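Local structure of putative oxidoreductase (2ISM) at residues E25-L30 with M44-R49; F38-G43 with R85-P90; N105-L110 with L148-G153; V122-I127 with G191-V196; Q288-L293 with L328-S333. The protein is a putative oxidoreductase, known also as a dehydrogenase, folded as a six-bladed beta-propeller and carrying a bound calcium ion. All coordinates share one frame; numbering follows the deposited sequence.

Overall arrangement
The chain builds six four-stranded antiparallel blades, and all five contacts join neighbouring blades. Contact 1 lies at the ring closure, where strand 23-27 completes the blade formed by the last strands. Contact 5 meets that same blade from its other neighbour, and contact 1 touches it between Met44 CE and Tyr329 CE1 (3.7 Å). Contact 2 continues from contact 1, Leu45 CD1 resting on Leu39 CD2 at 4.1 Å. Contacts 3 and 4 share a blade boundary, with centres about 10 Å apart, whereas contacts 4 and 5 lie about 31 Å apart. The calcium site, with Glu233 and Tyr243, belongs to none of these segments.

Contact 1: E25-L30 with M44-R49; sequences EVVGGL and MLIAER
Leu30 and Glu48 bring the two backbones closest, with 6.9 Å between Leu30 CA and Glu48 CA, where 25-30 has left its strand and 44-49 is still extended. The chains meet through side chains and not as strands of one sheet. Ile46 is central. Its CG1 lies anti to the carbonyl carbon and the branch then runs out extended (chi2 168°), which delivers CD1 to the methyls opposite. There Ile46 CD1 meets Val27 CG1 at 4.0 Å, the two side chains reaching toward each other tip to tip. The beta-branched Val27 can do this because CG1 stands between its backbone N and carbonyl carbon (chi1 64°). Leu30 comes across Ile46 at about a right angle, and Leu30 CD1 lies 4.1 Å from Ile46 CD1, with Ile46 CG2 equally near. Strand 23-27 is the outer strand of the blade otherwise made by the last three strands of the chain, the closure that fastens the two chain ends of a propeller together, and strand 44-48 belongs to the next blade. Glu48 crosses Leu30 in turn. Glu48 OE2 sits 3.4 Å from Leu30 CA and receives a hydrogen bond from Glu31 N, while OE1 makes salt bridges with Arg52 and Arg54. This buried carboxylate therefore has a polar partner for each oxygen, and the two arginines would be expected to favour its ionised form. Leu30 CD2 lies across the end of the carboxylate, 4.0 Å from Glu48 CD.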
# COMPACT_ATOMS: atom_id res chain seq x y z
N GLU B 25 12.86 12.37 -3.47
CA GLU B 25 13.91 12.01 -4.41
C GLU B 25 14.96 11.12 -3.77
O GLU B 25 15.51 11.44 -2.73
CB GLU B 25 14.57 13.28 -4.95
CG GLU B 25 15.81 13.02 -5.80
CD GLU B 25 16.34 14.27 -6.47
OE1 GLU B 25 17.49 14.25 -6.95
OE2 GLU B 25 15.60 15.27 -6.52
N VAL B 26 15.22 9.98 -4.42
CA VAL B 26 16.21 9.04 -3.93
C VAL B 26 17.58 9.41 -4.50
O VAL B 26 18.57 9.44 -3.77
CB VAL B 26 15.85 7.60 -4.36
CG1 VAL B 26 16.91 6.63 -3.86
CG2 VAL B 26 14.47 7.22 -3.80
N VAL B 27 17.62 9.70 -5.79
CA VAL B 27 18.87 10.07 -6.45
C VAL B 27 18.55 10.66 -7.82
O VAL B 27 17.53 10.32 -8.43
CB VAL B 27 19.81 8.84 -6.61
CG1 VAL B 27 19.19 7.81 -7.53
CG2 VAL B 27 21.16 9.29 -7.15
N GLY B 28 19.40 11.56 -8.30
CA GLY B 28 19.18 12.18 -9.60
C GLY B 28 20.43 12.28 -10.45
O GLY B 28 21.47 11.69 -10.12
N GLY B 29 20.34 13.04 -11.54
CA GLY B 29 21.47 13.21 -12.43
C GLY B 29 21.68 12.03 -13.36
O GLY B 29 22.70 11.95 -14.04
N LEU B 30 20.70 11.13 -13.42
CA LEU B 30 20.79 9.93 -14.26
C LEU B 30 20.36 10.21 -15.70
O LEU B 30 19.57 11.12 -15.96
CB LEU B 30 19.92 8.82 -13.67
CG LEU B 30 20.23 8.39 -12.23
CD1 LEU B 30 19.01 7.74 -11.61
CD2 LEU B 30 21.43 7.44 -12.21
N MET B 44 20.73 -0.66 -4.72
CA MET B 44 19.80 -0.54 -5.84
C MET B 44 20.55 -0.40 -7.16
O MET B 44 21.43 0.46 -7.28
CB MET B 44 18.91 0.69 -5.63
CG MET B 44 17.78 0.84 -6.62
SD MET B 44 16.85 2.36 -6.29
CE MET B 44 16.51 2.15 -4.55
N LEU B 45 20.22 -1.25 -8.13
CA LEU B 45 20.86 -1.17 -9.44
C LEU B 45 19.96 -0.35 -10.35
O LEU B 45 18.74 -0.50 -10.36
CB LEU B 45 21.07 -2.58 -10.01
CG LEU B 45 22.01 -3.49 -9.22
CD1 LEU B 45 22.12 -4.84 -9.92
CD2 LEU B 45 23.39 -2.84 -9.12
N ILE B 46 20.58 0.53 -11.12
CA ILE B 46 19.84 1.41 -12.03
C ILE B 46 20.44 1.29 -13.42
O ILE B 46 21.62 1.56 -13.61
CB ILE B 46 19.97 2.88 -11.59
CG1 ILE B 46 19.62 3.03 -10.11
CG2 ILE B 46 19.07 3.75 -12.46
CD1 ILE B 46 20.00 4.39 -9.53
N ALA B 47 19.62 0.89 -14.39
CA ALA B 47 20.10 0.78 -15.76
C ALA B 47 19.88 2.09 -16.51
O ALA B 47 18.75 2.55 -16.65
CB ALA B 47 19.37 -0.36 -16.48
N GLU B 48 20.97 2.70 -16.98
CA GLU B 48 20.90 3.94 -17.75
C GLU B 48 21.01 3.54 -19.21
O GLU B 48 21.93 2.82 -19.59
CB GLU B 48 22.04 4.88 -17.37
CG GLU B 48 21.87 5.57 -16.03
CD GLU B 48 23.02 6.52 -15.74
OE1 GLU B 48 24.13 6.04 -15.44
OE2 GLU B 48 22.81 7.75 -15.82
N ARG B 49 20.08 4.02 -20.04
CA ARG B 49 20.07 3.65 -21.45
C ARG B 49 21.38 3.78 -22.22
O ARG B 49 21.64 3.00 -23.14
CB ARG B 49 18.95 4.41 -22.17
CG ARG B 49 18.53 3.75 -23.49
CD ARG B 49 17.29 4.41 -24.07
NE ARG B 49 17.52 5.81 -24.41
CZ ARG B 49 16.59 6.60 -24.94
NH1 ARG B 49 15.38 6.14 -25.19
NH2 ARG B 49 16.89 7.86 -25.25

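Contact 2: F38-G43 with R85-P90; sequences FLPDGG and RFPQEP
Leu39 drives a methyl against the ring of Phe86, Leu39 CD2 lying 3.5 Å from Phe86 CE2, and this is the tight part of the contact. The ring is sent across to the neighbouring loop because its CG stands anti to the backbone N (chi1 -175°). Pro40 meets the same ring at its edge, near the ring plane, with Pro40 CD 3.7 Å from Phe86 CE2. One face of that ring carries Pro87 CB, 3.9 Å above the plane and over its centre, an aromatic-proline pairing made possible across the cis peptide bond between Phe86 and Pro87. His112 adds an edge-to-face partner from strand 104-112. Packing is looser toward solvent: the exposed Pro40 and Pro87 slide past each other in opposite directions, with 4.1 Å between Pro40 CG and Pro87 CD. Rigid, apolar proline rings suit this solvent-facing side, since they fill it without bringing a donor that needs a partner. Residues 39-43 form a type I turn followed by a G1 bulge, Gly42 taking the positive phi that glycine accepts readily. This 3:5 hairpin joins the first two strands of one propeller blade, and 85-90 is the loop at the equivalent place in the next.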
# COMPACT_ATOMS: atom_id res chain seq x y z
N PHE B 38 16.37 -4.18 -7.04
CA PHE B 38 16.63 -4.01 -5.62
C PHE B 38 17.46 -5.16 -5.07
O PHE B 38 17.02 -6.31 -5.09
CB PHE B 38 15.30 -3.90 -4.87
CG PHE B 38 14.44 -2.76 -5.33
CD1 PHE B 38 14.61 -1.48 -4.81
CD2 PHE B 38 13.47 -2.95 -6.32
CE1 PHE B 38 13.84 -0.41 -5.26
CE2 PHE B 38 12.70 -1.88 -6.78
CZ PHE B 38 12.88 -0.61 -6.25
N LEU B 39 18.66 -4.85 -4.61
CA LEU B 39 19.55 -5.86 -4.06
C LEU B 39 19.10 -6.24 -2.66
O LEU B 39 18.64 -5.40 -1.89
CB LEU B 39 20.99 -5.33 -4.00
CG LEU B 39 21.65 -5.03 -5.35
CD1 LEU B 39 22.97 -4.31 -5.13
CD2 LEU B 39 21.86 -6.31 -6.12
N PRO B 40 19.22 -7.53 -2.31
CA PRO B 40 18.81 -8.01 -0.99
C PRO B 40 19.44 -7.25 0.19
O PRO B 40 18.82 -7.10 1.24
CB PRO B 40 19.20 -9.49 -1.02
CG PRO B 40 20.33 -9.53 -2.01
CD PRO B 40 19.84 -8.61 -3.09
N ASP B 41 20.66 -6.75 -0.01
CA ASP B 41 21.35 -6.02 1.05
C ASP B 41 20.97 -4.55 1.15
O ASP B 41 21.57 -3.80 1.92
CB ASP B 41 22.86 -6.15 0.87
CG ASP B 41 23.30 -5.92 -0.56
OD1 ASP B 41 23.04 -6.80 -1.41
OD2 ASP B 41 23.89 -4.86 -0.84
N GLY B 42 19.98 -4.12 0.36
CA GLY B 42 19.56 -2.73 0.42
C GLY B 42 19.97 -1.88 -0.78
O GLY B 42 19.31 -0.89 -1.09
N GLY B 43 21.06 -2.26 -1.44
CA GLY B 43 21.51 -1.50 -2.59
C GLY B 43 20.47 -1.46 -3.70
O GLY B 43 19.46 -2.16 -3.65
N ARG B 85 17.05 -16.50 -7.72
CA ARG B 85 17.77 -17.00 -6.55
C ARG B 85 19.04 -16.20 -6.24
O ARG B 85 20.00 -16.73 -5.69
CB ARG B 85 18.11 -18.48 -6.74
CG ARG B 85 16.88 -19.36 -6.94
CD ARG B 85 17.19 -20.84 -6.76
NE ARG B 85 18.09 -21.37 -7.79
CZ ARG B 85 17.79 -21.44 -9.08
NH1 ARG B 85 16.61 -21.02 -9.52
NH2 ARG B 85 18.67 -21.95 -9.94
N PHE B 86 19.02 -14.93 -6.60
CA PHE B 86 20.14 -14.02 -6.35
C PHE B 86 20.27 -13.85 -4.83
O PHE B 86 19.26 -13.72 -4.14
CB PHE B 86 19.83 -12.67 -7.00
CG PHE B 86 20.95 -11.68 -6.93
CD1 PHE B 86 21.94 -11.65 -7.91
CD2 PHE B 86 21.02 -10.76 -5.89
CE1 PHE B 86 22.98 -10.71 -7.86
CE2 PHE B 86 22.05 -9.82 -5.82
CZ PHE B 86 23.03 -9.80 -6.81
N PRO B 87 21.50 -13.84 -4.28
CA PRO B 87 22.80 -13.98 -4.94
C PRO B 87 23.38 -15.40 -5.01
O PRO B 87 24.49 -15.59 -5.50
CB PRO B 87 23.68 -13.05 -4.11
CG PRO B 87 23.18 -13.30 -2.73
CD PRO B 87 21.67 -13.32 -2.91
N GLN B 88 22.64 -16.40 -4.51
CA GLN B 88 23.12 -17.79 -4.58
C GLN B 88 23.51 -18.05 -6.03
O GLN B 88 24.51 -18.70 -6.32
CB GLN B 88 22.04 -18.78 -4.15
CG GLN B 88 21.96 -20.02 -5.04
CD GLN B 88 21.64 -21.29 -4.27
OE1 GLN B 88 20.88 -22.13 -4.74
NE2 GLN B 88 22.25 -21.44 -3.10
N GLU B 89 22.66 -17.57 -6.94
CA GLU B 89 22.92 -17.66 -8.37
C GLU B 89 23.24 -16.19 -8.59
O GLU B 89 22.34 -15.38 -8.77
CB GLU B 89 21.64 -18.07 -9.12
CG GLU B 89 21.09 -19.44 -8.72
CD GLU B 89 21.90 -20.59 -9.29
OE1 GLU B 89 22.98 -20.35 -9.87
OE2 GLU B 89 21.46 -21.75 -9.14
N PRO B 90 24.53 -15.83 -8.55
CA PRO B 90 25.05 -14.47 -8.72
C PRO B 90 24.86 -14.14 -10.19
O PRO B 90 25.76 -14.39 -11.00
CB PRO B 90 26.50 -14.62 -8.31
CG PRO B 90 26.84 -15.95 -8.88
CD PRO B 90 25.65 -16.79 -8.46

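Contact 3: N105-L110 with L148-G153; sequences NQVVRL and LYVTTG
OG1 of Thr151, next to the Val150 that meets Val107, is gripped twice: the backbone N of Arg139 gives it a hydrogen bond, and it is bonded to the carbonyl O of Pro204. A small beta-branched hydroxyl residue suits this buried strand position, as its one oxygen can serve both a donor and an acceptor. Val150, one step back, faces the other segment and carries the apolar contact. Val107 and Val150 reach toward each other tip to tip, with Val107 CG2 4.1 Å from Val150 CG1, and Val150 CG2 almost as near. These valines lie on the third strand of one propeller blade and the second strand of the next, so the sheets meet face against face through side chains, their nearest CA atoms, those of Val107 and Val150, being 8.5 Å apart. The other methyl of Val107, CG1, is placed anti to the backbone N (chi1 172°) and turns toward Leu148, whose CD2 comes within 4.2 Å of it. Here the side chains slide past each other in opposite directions. Short, branched Val107 thus divides its two methyls between two neighbours, while the longer Leu148 spans the gap from its own strand. Tyr95, from strand 92-98, also packs on Val150.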
# COMPACT_ATOMS: atom_id res chain seq x y z
N ASN B 105 19.07 -6.94 -30.75
CA ASN B 105 18.80 -6.85 -29.32
C ASN B 105 19.09 -8.23 -28.73
O ASN B 105 19.04 -9.25 -29.42
CB ASN B 105 17.34 -6.44 -29.06
CG ASN B 105 17.11 -4.94 -29.25
OD1 ASN B 105 16.36 -4.51 -30.13
ND2 ASN B 105 17.75 -4.15 -28.41
N GLN B 106 19.42 -8.26 -27.44
CA GLN B 106 19.73 -9.51 -26.78
C GLN B 106 19.56 -9.36 -25.28
O GLN B 106 19.52 -8.26 -24.75
CB GLN B 106 21.18 -9.92 -27.06
CG GLN B 106 22.18 -8.82 -26.78
CD GLN B 106 23.63 -9.28 -26.89
OE1 GLN B 106 24.00 -10.03 -27.79
NE2 GLN B 106 24.46 -8.80 -25.97
N VAL B 107 19.45 -10.50 -24.62
CA VAL B 107 19.36 -10.53 -23.17
C VAL B 107 20.68 -11.14 -22.76
O VAL B 107 21.05 -12.21 -23.23
CB VAL B 107 18.23 -11.44 -22.67
CG1 VAL B 107 18.32 -11.56 -21.15
CG2 VAL B 107 16.87 -10.86 -23.06
N VAL B 108 21.41 -10.45 -21.89
CA VAL B 108 22.68 -10.95 -21.42
C VAL B 108 22.58 -11.15 -19.92
O VAL B 108 21.61 -10.76 -19.29
CB VAL B 108 23.84 -9.96 -21.73
CG1 VAL B 108 24.02 -9.83 -23.23
CG2 VAL B 108 23.55 -8.60 -21.10
N ARG B 109 23.61 -11.78 -19.36
CA ARG B 109 23.66 -12.06 -17.94
C ARG B 109 25.05 -11.65 -17.45
O ARG B 109 26.05 -11.94 -18.10
CB ARG B 109 23.44 -13.56 -17.73
CG ARG B 109 23.31 -13.98 -16.30
CD ARG B 109 22.83 -15.42 -16.19
NE ARG B 109 23.88 -16.42 -16.35
CZ ARG B 109 23.70 -17.72 -16.12
NH1 ARG B 109 22.51 -18.16 -15.75
NH2 ARG B 109 24.71 -18.57 -16.26
N LEU B 110 25.10 -10.97 -16.31
CA LEU B 110 26.37 -10.54 -15.72
C LEU B 110 26.59 -11.31 -14.42
O LEU B 110 25.63 -11.64 -13.72
CB LEU B 110 26.37 -9.05 -15.39
CG LEU B 110 26.07 -8.00 -16.46
CD1 LEU B 110 26.49 -6.63 -15.93
CD2 LEU B 110 26.83 -8.31 -17.73
N LEU B 148 11.72 -16.21 -16.99
CA LEU B 148 12.11 -14.90 -17.49
C LEU B 148 11.22 -14.43 -18.63
O LEU B 148 11.16 -15.06 -19.69
CB LEU B 148 13.57 -14.94 -17.97
CG LEU B 148 14.08 -13.65 -18.63
CD1 LEU B 148 13.98 -12.49 -17.66
CD2 LEU B 148 15.52 -13.85 -19.09
N TYR B 149 10.53 -13.31 -18.42
CA TYR B 149 9.65 -12.74 -19.42
C TYR B 149 10.37 -11.57 -20.09
O TYR B 149 10.99 -10.75 -19.41
CB TYR B 149 8.35 -12.27 -18.78
CG TYR B 149 7.46 -13.41 -18.33
CD1 TYR B 149 6.28 -13.70 -19.02
CD2 TYR B 149 7.79 -14.19 -17.22
CE1 TYR B 149 5.45 -14.75 -18.62
CE2 TYR B 149 6.96 -15.24 -16.81
CZ TYR B 149 5.80 -15.51 -17.51
OH TYR B 149 4.96 -16.53 -17.10
N VAL B 150 10.26 -11.50 -21.41
CA VAL B 150 10.94 -10.46 -22.20
C VAL B 150 10.01 -9.82 -23.22
O VAL B 150 9.38 -10.52 -24.00
CB VAL B 150 12.12 -11.09 -22.99
CG1 VAL B 150 12.93 -10.00 -23.68
CG2 VAL B 150 12.98 -11.93 -22.05
N THR B 151 9.93 -8.48 -23.22
CA THR B 151 9.08 -7.81 -24.20
C THR B 151 9.98 -7.35 -25.35
O THR B 151 11.13 -6.97 -25.13
CB THR B 151 8.33 -6.58 -23.61
OG1 THR B 151 9.25 -5.52 -23.34
CG2 THR B 151 7.61 -6.96 -22.32
N THR B 152 9.46 -7.40 -26.57
CA THR B 152 10.23 -6.98 -27.74
C THR B 152 9.35 -6.16 -28.68
O THR B 152 8.13 -6.35 -28.73
CB THR B 152 10.77 -8.18 -28.54
OG1 THR B 152 9.69 -8.86 -29.19
CG2 THR B 152 11.50 -9.15 -27.62
N GLY B 153 9.97 -5.25 -29.42
CA GLY B 153 9.23 -4.42 -30.36
C GLY B 153 9.36 -4.99 -31.75
O GLY B 153 10.20 -5.87 -31.97

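Contact 4: V122-I127 with G191-V196; sequences VVLDGI and GARPEV
Arg193 points its CB toward the segment carrying Leu124, and from there its chain folds back on itself. CG, CD and NE follow three successive turns of the same sense, which bring the head beside the carboxylate of Glu195. Arg193 NE meets Glu195 OE1 at 3.1 Å, on the syn side though somewhat out of the carboxylate plane. At the tip, Arg193 NH2 makes the straighter bond, 2.9 Å to Glu195 OE2 with an N-H...O angle of 175°. That oxygen lies in the guanidinium plane, yet is approached from 49° above the carboxylate plane. Arg193 NH2 also meets the other segment, lying 4.3 Å from Leu124 CD1, and the same methyl is 4.3 Å from Glu195 OE2. A type I turn from Arg193 to Val196 sets the two partners on one short loop. Leu124 belongs to a classic beta bulge, in which it and Val123 both face Val107; its side chain also packs on Leu172 and Leu174 of the adjoining blade. Leucine is long enough to span this gap between blades. With the arginine in a side-on, two-bond salt bridge, the charges are matched to each other, which probably makes the head an easier neighbour for a buried methyl.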
# COMPACT_ATOMS: atom_id res chain seq x y z
N VAL B 122 25.64 -14.35 -23.15
CA VAL B 122 24.40 -13.94 -23.78
C VAL B 122 23.39 -15.05 -23.48
O VAL B 122 23.70 -16.23 -23.61
CB VAL B 122 24.57 -13.81 -25.31
CG1 VAL B 122 23.25 -13.41 -25.95
CG2 VAL B 122 25.64 -12.77 -25.62
N VAL B 123 22.20 -14.65 -23.04
CA VAL B 123 21.13 -15.58 -22.69
C VAL B 123 20.23 -15.87 -23.88
O VAL B 123 19.79 -17.00 -24.08
CB VAL B 123 20.30 -15.01 -21.52
CG1 VAL B 123 19.15 -15.93 -21.18
CG2 VAL B 123 21.20 -14.82 -20.30
N LEU B 124 19.94 -14.83 -24.66
CA LEU B 124 19.12 -14.95 -25.87
C LEU B 124 19.62 -13.87 -26.81
O LEU B 124 19.62 -12.69 -26.47
CB LEU B 124 17.63 -14.73 -25.57
CG LEU B 124 16.76 -14.69 -26.83
CD1 LEU B 124 16.94 -15.99 -27.62
CD2 LEU B 124 15.29 -14.50 -26.47
N ASP B 125 20.03 -14.27 -28.01
CA ASP B 125 20.55 -13.34 -29.00
C ASP B 125 19.67 -13.31 -30.25
O ASP B 125 18.89 -14.23 -30.49
CB ASP B 125 21.98 -13.77 -29.38
CG ASP B 125 22.83 -12.61 -29.87
OD1 ASP B 125 22.31 -11.48 -29.95
OD2 ASP B 125 24.03 -12.83 -30.16
N GLY B 126 19.78 -12.24 -31.03
CA GLY B 126 19.02 -12.16 -32.27
C GLY B 126 17.65 -11.51 -32.26
O GLY B 126 16.90 -11.66 -33.22
N ILE B 127 17.31 -10.81 -31.19
CA ILE B 127 16.01 -10.14 -31.16
C ILE B 127 16.15 -8.98 -32.15
O ILE B 127 17.18 -8.31 -32.19
CB ILE B 127 15.70 -9.58 -29.75
CG1 ILE B 127 15.63 -10.73 -28.75
CG2 ILE B 127 14.38 -8.81 -29.79
CD1 ILE B 127 15.51 -10.28 -27.31
N GLY B 191 8.17 -23.90 -37.64
CA GLY B 191 8.23 -22.53 -38.11
C GLY B 191 7.99 -21.47 -37.04
O GLY B 191 8.05 -20.28 -37.33
N ALA B 192 7.71 -21.90 -35.82
CA ALA B 192 7.46 -20.96 -34.74
C ALA B 192 8.61 -20.95 -33.72
O ALA B 192 9.16 -22.00 -33.40
CB ALA B 192 6.15 -21.31 -34.04
N ARG B 193 8.96 -19.76 -33.24
CA ARG B 193 10.02 -19.63 -32.23
C ARG B 193 9.44 -20.16 -30.92
O ARG B 193 8.44 -19.65 -30.42
CB ARG B 193 10.43 -18.16 -32.06
CG ARG B 193 11.21 -17.56 -33.22
CD ARG B 193 12.54 -18.30 -33.46
NE ARG B 193 13.42 -18.32 -32.29
CZ ARG B 193 14.61 -17.73 -32.23
NH1 ARG B 193 15.08 -17.07 -33.28
NH2 ARG B 193 15.35 -17.83 -31.13
N PRO B 194 10.06 -21.21 -30.35
CA PRO B 194 9.56 -21.78 -29.10
C PRO B 194 9.60 -20.84 -27.90
O PRO B 194 8.95 -21.09 -26.88
CB PRO B 194 10.45 -23.01 -28.92
CG PRO B 194 11.75 -22.57 -29.53
CD PRO B 194 11.30 -21.86 -30.79
N GLU B 195 10.34 -19.74 -28.02
CA GLU B 195 10.43 -18.77 -26.93
C GLU B 195 9.19 -17.89 -26.79
O GLU B 195 8.96 -17.29 -25.75
CB GLU B 195 11.65 -17.86 -27.12
CG GLU B 195 12.99 -18.59 -27.21
CD GLU B 195 13.34 -19.03 -28.62
OE1 GLU B 195 12.44 -19.03 -29.49
OE2 GLU B 195 14.52 -19.37 -28.86
N VAL B 196 8.38 -17.83 -27.85
CA VAL B 196 7.18 -16.98 -27.84
C VAL B 196 6.09 -17.35 -26.85
O VAL B 196 5.62 -18.48 -26.83
CB VAL B 196 6.55 -16.90 -29.25
CG1 VAL B 196 5.23 -16.13 -29.19
CG2 VAL B 196 7.51 -16.22 -30.21

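Contact 5: Q288-L293 with L328-S333; sequences QALLRL and LYVTTS
Leu290 carries the apolar contact through a single methyl, CD2, which meets two residues of the facing strand. Leu328 comes to it tip to tip, with 4.0 Å between Leu290 CD2 and Leu328 CD2. The second neighbour is Val330, whose CG2 is 4.2 Å from Leu290 CD2 and whose side chain runs at a slant to that of the leucine. With CG anti to the backbone N (chi1 178°), CD2 of Leu290 is carried to Leu328 and Val330. That length matters, because the nearest alpha carbons, Leu290 CA and Val330 CA, remain 8.7 Å apart. Leu290 and the shorter, beta-branched Val330 span this distance, while the tip-to-tip leucines span the longer 11.1 Å from Leu290 CA to Leu328 CA. Tyr281 packs on both Leu290 and Leu328.

Polar interactions lie around this apolar patch. Thr331 OG1 is held by Glu319 N and Pro33 O, and Arg292 is paired with Glu308 through a salt bridge. Arg292 also packs on Lys212 of the second subunit, so strand 289-298 takes part in the assembly as well as in the blade boundary.

The segments come from the third strand of one propeller blade and the second of the next. Since methyl packing has no directional demand, the two sheets can lie against each other while the backbone of Leu290 to Leu293 bonds to strands 279-284 and 301-312 of its own blade.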
# COMPACT_ATOMS: atom_id res chain seq x y z
N GLN B 288 3.38 12.53 -19.11
CA GLN B 288 4.08 13.03 -17.93
C GLN B 288 3.30 12.86 -16.63
O GLN B 288 3.15 13.81 -15.85
CB GLN B 288 4.42 14.51 -18.13
CG GLN B 288 5.40 14.78 -19.27
CD GLN B 288 5.69 16.25 -19.45
OE1 GLN B 288 6.00 16.96 -18.49
NE2 GLN B 288 5.61 16.73 -20.69
N ALA B 289 2.82 11.65 -16.38
CA ALA B 289 2.06 11.39 -15.17
C ALA B 289 2.03 9.91 -14.82
O ALA B 289 2.30 9.06 -15.66
CB ALA B 289 0.63 11.90 -15.36
N LEU B 290 1.70 9.63 -13.57
CA LEU B 290 1.58 8.26 -13.09
C LEU B 290 0.08 8.07 -12.88
O LEU B 290 -0.52 8.76 -12.05
CB LEU B 290 2.31 8.10 -11.76
CG LEU B 290 2.22 6.70 -11.12
CD1 LEU B 290 2.94 5.68 -12.00
CD2 LEU B 290 2.83 6.74 -9.74
N LEU B 291 -0.52 7.17 -13.64
CA LEU B 291 -1.95 6.94 -13.51
C LEU B 291 -2.26 5.72 -12.66
O LEU B 291 -1.48 4.76 -12.61
CB LEU B 291 -2.60 6.78 -14.89
CG LEU B 291 -2.42 7.96 -15.86
CD1 LEU B 291 -3.17 7.67 -17.15
CD2 LEU B 291 -2.91 9.24 -15.23
N ARG B 292 -3.39 5.78 -11.98
CA ARG B 292 -3.86 4.70 -11.12
C ARG B 292 -5.11 4.13 -11.76
O ARG B 292 -6.08 4.86 -12.00
CB ARG B 292 -4.19 5.25 -9.73
CG ARG B 292 -4.77 4.23 -8.77
CD ARG B 292 -5.35 4.88 -7.51
NE ARG B 292 -4.32 5.49 -6.67
CZ ARG B 292 -4.15 6.80 -6.53
NH1 ARG B 292 -4.93 7.66 -7.18
NH2 ARG B 292 -3.18 7.26 -5.75
N LEU B 293 -5.09 2.84 -12.07
CA LEU B 293 -6.25 2.19 -12.68
C LEU B 293 -6.96 1.37 -11.61
O LEU B 293 -6.38 0.46 -11.02
CB LEU B 293 -5.82 1.27 -13.83
CG LEU B 293 -5.60 1.89 -15.22
CD1 LEU B 293 -4.55 2.99 -15.15
CD2 LEU B 293 -5.16 0.80 -16.18
N LEU B 328 6.54 2.63 -3.52
CA LEU B 328 6.49 2.58 -4.97
C LEU B 328 7.61 3.46 -5.55
O LEU B 328 7.69 4.65 -5.24
CB LEU B 328 5.14 3.09 -5.49
CG LEU B 328 4.91 2.98 -7.00
CD1 LEU B 328 4.90 1.51 -7.41
CD2 LEU B 328 3.60 3.64 -7.38
N TYR B 329 8.46 2.86 -6.38
CA TYR B 329 9.57 3.58 -6.99
C TYR B 329 9.26 3.92 -8.44
O TYR B 329 8.72 3.10 -9.18
CB TYR B 329 10.85 2.74 -6.92
CG TYR B 329 11.45 2.68 -5.53
CD1 TYR B 329 12.55 3.46 -5.20
CD2 TYR B 329 10.91 1.85 -4.55
CE1 TYR B 329 13.10 3.43 -3.92
CE2 TYR B 329 11.45 1.81 -3.27
CZ TYR B 329 12.54 2.61 -2.96
OH TYR B 329 13.09 2.58 -1.70
N VAL B 330 9.59 5.14 -8.85
CA VAL B 330 9.35 5.58 -10.21
C VAL B 330 10.58 6.33 -10.72
O VAL B 330 11.29 6.95 -9.93
CB VAL B 330 8.12 6.51 -10.27
CG1 VAL B 330 7.93 7.04 -11.68
CG2 VAL B 330 6.87 5.75 -9.82
N THR B 331 10.84 6.26 -12.02
CA THR B 331 11.97 6.98 -12.59
C THR B 331 11.48 7.95 -13.65
O THR B 331 10.43 7.73 -14.26
CB THR B 331 13.01 6.03 -13.24
OG1 THR B 331 12.46 5.44 -14.42
CG2 THR B 331 13.42 4.95 -12.25
N THR B 332 12.23 9.02 -13.87
CA THR B 332 11.85 10.01 -14.87
C THR B 332 12.64 9.75 -16.15
O THR B 332 13.71 9.14 -16.13
CB THR B 332 12.12 11.44 -14.37
OG1 THR B 332 13.51 11.60 -14.10
CG2 THR B 332 11.34 11.71 -13.09
N SER B 333 12.10 10.22 -17.27
CA SER B 333 12.73 9.99 -18.56
C SER B 333 13.01 11.24 -19.38
O SER B 333 13.29 11.17 -20.58
CB SER B 333 11.95 8.91 -19.31
OG SER B 333 12.66 8.41 -20.42